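Local atomic coordinates of EDTA monooxygenase (EDTA-degrading bacterium BNC1, PDB entry 5DQP), a protein that probably oxidises the chelator EDTA with molecular oxygen, as a luciferase-like, flavin-dependent monooxygenase that works with a partner flavin reductase. Residues 15-26 / 383-391. Residues are numbered along the deposited sequence; the frame is centred on the assembly and turned at random.
Sequences SGVLPNSWNEGR and INAPLLPDA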
loop_
_atom_site.group_PDB
_atom_site.type_symbol
_atom_site.label_atom_id
_atom_site.label_comp_id
_atom_site.label_asym_id
_atom_site.label_seq_id
_atom_site.Cartn_x
_atom_site.Cartn_y
_atom_site.Cartn_z
ATOM N N SER A 15 4.173 -17.798 -3.906
ATOM C CA SER A 15 3.768 -19.188 -3.733
ATOM C C SER A 15 4.721 -19.976 -2.853
ATOM O O SER A 15 4.505 -21.170 -2.639
ATOM C CB SER A 15 3.649 -19.874 -5.101
ATOM O OG SER A 15 4.851 -19.730 -5.837
ATOM N N GLY A 16 5.749 -19.335 -2.321
ATOM C CA GLY A 16 6.836 -20.027 -1.657
ATOM C C GLY A 16 8.172 -19.597 -2.228
ATOM O O GLY A 16 8.255 -18.986 -3.291
ATOM N N VAL A 17 9.237 -19.955 -1.487
ATOM C CA VAL A 17 10.586 -19.568 -1.886
ATOM C C VAL A 17 11.109 -20.426 -3.041
ATOM O O VAL A 17 11.897 -19.942 -3.858
ATOM C CB VAL A 17 11.567 -19.596 -0.695
ATOM C CG1 VAL A 17 11.571 -20.932 -0.042
ATOM C CG2 VAL A 17 12.981 -19.284 -1.176
ATOM N N LEU A 18 10.690 -21.682 -3.164
ATOM C CA LEU A 18 11.215 -22.485 -4.260
ATOM C C LEU A 18 10.685 -21.980 -5.609
ATOM O O LEU A 18 9.508 -21.622 -5.728
ATOM C CB LEU A 18 10.883 -23.962 -4.063
ATOM C CG LEU A 18 11.527 -24.572 -2.815
ATOM C CD1 LEU A 18 11.362 -26.088 -2.824
ATOM C CD2 LEU A 18 13.029 -24.154 -2.600
ATOM N N PRO A 19 11.521 -21.976 -6.656
ATOM C CA PRO A 19 11.107 -21.352 -7.927
ATOM C C PRO A 19 9.922 -22.022 -8.606
ATOM O O PRO A 19 9.164 -21.348 -9.318
ATOM C CB PRO A 19 12.377 -21.445 -8.796
ATOM C CG PRO A 19 13.165 -22.615 -8.204
ATOM C CD PRO A 19 12.908 -22.486 -6.705
ATOM N N ASN A 20 9.746 -23.328 -8.445
ATOM C CA ASN A 20 8.594 -23.986 -9.038
ATOM C C ASN A 20 7.384 -24.043 -8.096
ATOM O O ASN A 20 6.430 -24.772 -8.379
ATOM C CB ASN A 20 8.971 -25.400 -9.486
ATOM C CG ASN A 20 8.035 -25.928 -10.520
ATOM O OD1 ASN A 20 7.601 -25.191 -11.412
ATOM N ND2 ASN A 20 7.662 -27.189 -10.385
ATOM N N SER A 21 7.405 -23.294 -6.985
ATOM C CA SER A 21 6.393 -23.489 -5.952
ATOM C C SER A 21 4.997 -23.207 -6.477
ATOM O O SER A 21 4.029 -23.796 -5.991
ATOM C CB SER A 21 6.706 -22.635 -4.710
ATOM O OG SER A 21 6.795 -21.237 -4.987
ATOM N N TRP A 22 4.861 -22.350 -7.494
ATOM C CA TRP A 22 3.503 -22.046 -7.924
ATOM C C TRP A 22 2.860 -23.166 -8.725
ATOM O O TRP A 22 1.653 -23.097 -8.987
ATOM C CB TRP A 22 3.451 -20.751 -8.724
ATOM C CG TRP A 22 4.265 -20.697 -9.969
ATOM C CD1 TRP A 22 5.265 -21.558 -10.362
ATOM C CD2 TRP A 22 4.160 -19.704 -11.007
ATOM N NE1 TRP A 22 5.791 -21.138 -11.558
ATOM C CE2 TRP A 22 5.125 -20.019 -11.985
ATOM C CE3 TRP A 22 3.329 -18.588 -11.207
ATOM C CZ2 TRP A 22 5.292 -19.250 -13.151
ATOM C CZ3 TRP A 22 3.496 -17.824 -12.373
ATOM C CH2 TRP A 22 4.471 -18.153 -13.312
ATOM N N ASN A 23 3.626 -24.171 -9.139
ATOM C CA ASN A 23 3.093 -25.383 -9.737
ATOM C C ASN A 23 2.899 -26.520 -8.720
ATOM O O ASN A 23 2.480 -27.608 -9.112
ATOM C CB ASN A 23 4.010 -25.854 -10.879
ATOM C CG ASN A 23 3.835 -25.035 -12.149
ATOM O OD1 ASN A 23 2.705 -24.791 -12.605
ATOM N ND2 ASN A 23 4.956 -24.600 -12.730
ATOM N N GLU A 24 3.169 -26.284 -7.433
ATOM C CA GLU A 24 3.051 -27.275 -6.372
ATOM C C GLU A 24 1.747 -27.055 -5.600
ATOM O O GLU A 24 0.960 -26.160 -5.911
ATOM C CB GLU A 24 4.253 -27.195 -5.424
ATOM C CG GLU A 24 5.581 -27.542 -6.043
ATOM C CD GLU A 24 5.706 -29.014 -6.278
ATOM O OE1 GLU A 24 4.773 -29.741 -5.869
ATOM O OE2 GLU A 24 6.725 -29.447 -6.863
ATOM N N GLY A 25 1.536 -27.860 -4.554
ATOM C CA GLY A 25 0.256 -27.808 -3.871
ATOM C C GLY A 25 -0.842 -28.179 -4.851
ATOM O O GLY A 25 -0.739 -29.165 -5.583
ATOM N N ARG A 26 -1.912 -27.386 -4.890
ATOM C CA ARG A 26 -2.964 -27.687 -5.852
ATOM C C ARG A 26 -2.623 -27.209 -7.269
ATOM O O ARG A 26 -3.407 -27.440 -8.197
ATOM C CB ARG A 26 -4.290 -27.107 -5.360
ATOM C CG ARG A 26 -5.012 -27.999 -4.328
ATOM C CD ARG A 26 -4.106 -28.398 -3.152
ATOM N NE ARG A 26 -3.862 -27.285 -2.229
ATOM C CZ ARG A 26 -2.842 -27.247 -1.375
ATOM N NH1 ARG A 26 -1.980 -28.255 -1.328
ATOM N NH2 ARG A 26 -2.678 -26.205 -0.565
ATOM N N ILE A 383 11.356 -17.533 8.982
ATOM C CA ILE A 383 11.018 -18.813 8.364
ATOM C C ILE A 383 10.587 -18.561 6.923
ATOM O O ILE A 383 9.584 -17.880 6.674
ATOM C CB ILE A 383 9.890 -19.501 9.151
ATOM C CG1 ILE A 383 10.262 -19.633 10.625
ATOM C CG2 ILE A 383 9.502 -20.851 8.537
ATOM C CD1 ILE A 383 9.050 -19.377 11.545
ATOM N N ASN A 384 11.335 -19.107 5.980
ATOM C CA ASN A 384 11.121 -18.891 4.552
ATOM C C ASN A 384 10.570 -20.202 3.987
ATOM O O ASN A 384 11.323 -21.059 3.530
ATOM C CB ASN A 384 12.439 -18.481 3.906
ATOM C CG ASN A 384 12.278 -17.843 2.537
ATOM O OD1 ASN A 384 11.161 -17.607 2.059
ATOM N ND2 ASN A 384 13.420 -17.537 1.896
ATOM N N ALA A 385 9.254 -20.349 4.007
ATOM C CA ALA A 385 8.651 -21.645 3.681
ATOM C C ALA A 385 8.870 -21.982 2.212
ATOM O O ALA A 385 8.653 -21.125 1.342
ATOM C CB ALA A 385 7.162 -21.650 4.018
ATOM N N PRO A 386 9.304 -23.210 1.892
ATOM C CA PRO A 386 9.522 -23.562 0.477
ATOM C C PRO A 386 8.245 -23.568 -0.339
ATOM O O PRO A 386 8.290 -23.297 -1.545
ATOM C CB PRO A 386 10.148 -24.967 0.551
ATOM C CG PRO A 386 9.737 -25.515 1.873
ATOM C CD PRO A 386 9.650 -24.315 2.803
ATOM N N LEU A 387 7.116 -23.886 0.274
ATOM C CA LEU A 387 5.813 -23.864 -0.383
ATOM C C LEU A 387 4.823 -23.187 0.552
ATOM O O LEU A 387 4.741 -23.557 1.728
ATOM C CB LEU A 387 5.327 -25.283 -0.717
ATOM C CG LEU A 387 3.916 -25.369 -1.311
ATOM C CD1 LEU A 387 3.796 -24.523 -2.591
ATOM C CD2 LEU A 387 3.530 -26.836 -1.572
ATOM N N LEU A 388 4.089 -22.196 0.031
ATOM C CA LEU A 388 3.002 -21.541 0.775
ATOM C C LEU A 388 1.644 -21.936 0.197
ATOM O O LEU A 388 1.489 -22.016 -1.020
ATOM C CB LEU A 388 3.171 -20.007 0.755
ATOM C CG LEU A 388 4.371 -19.544 1.599
ATOM C CD1 LEU A 388 4.751 -18.081 1.380
ATOM C CD2 LEU A 388 4.004 -19.781 3.057
ATOM N N PRO A 389 0.649 -22.182 1.068
ATOM C CA PRO A 389 0.752 -22.179 2.530
ATOM C C PRO A 389 1.266 -23.482 3.141
ATOM O O PRO A 389 1.569 -23.488 4.343
ATOM C CB PRO A 389 -0.697 -21.929 2.976
ATOM C CG PRO A 389 -1.517 -22.453 1.888
ATOM C CD PRO A 389 -0.755 -22.141 0.622
ATOM N N ASP A 390 1.370 -24.540 2.319
ATOM C CA ASP A 390 1.481 -25.907 2.833
ATOM C C ASP A 390 2.620 -26.054 3.832
ATOM O O ASP A 390 2.435 -26.647 4.900
ATOM C CB ASP A 390 1.656 -26.916 1.680
ATOM C CG ASP A 390 0.430 -26.975 0.731
ATOM O OD1 ASP A 390 -0.209 -25.925 0.509
ATOM O OD2 ASP A 390 0.112 -28.062 0.185
ATOM N N ALA A 391 3.820 -25.545 3.499
ATOM C CA ALA A 391 4.973 -25.775 4.377
ATOM C C ALA A 391 4.930 -24.893 5.610
ATOM O O ALA A 391 5.440 -25.280 6.666
ATOM C CB ALA A 391 6.297 -25.561 3.649
#
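The guanidinium of R26 meets the carboxylate of D390 edge to edge, the two planes only 15° apart. It is a two-pronged, end-on salt bridge: NH1 lies 2.6 Å from D390 OD2, on that oxygen's syn lone pair, while NH2 reaches D390 OD1 at 2.7 Å, slightly out of plane. Bends at chi2 and chi3 (52° and 73°) curl the arginine chain back towards the aspartate. Were D390 replaced by an alanine, the R26 guanidinium would probably lose both carboxylate contacts and be freer to turn, with R40, of the same charge, still close by. A second flat group, the amide of N384, lies against V17; the two side chains cross at about a right angle, with N384 OD1 3.4 Å from V17 CB and N384 ND2 beside V17 CG2.

Between these ends the two loops are joined mainly by backbone. L388 N donates to S15 O, V17 N to A385 O, and L18 N adds a weak bond to P386 O. G16 fits where a CB would clash with P386 O and L387 CA. Apolar packing adds L18 CG, 3.7 Å from P386 CB. The methyls of L387 lie against backbone, CD1 by S15 O and S21 O and CD2 by G25 N, with E24 CB close to both. S21 OG, taking a bond from S15 OG, donates to L18 O, which also accepts from S21 N.

The pairing illustrates closure of a TIM barrel, the luciferase-like fold: loops following the adjacent parallel strands 7-11 and 380-383 are tied together beyond the strands' C-terminal ends.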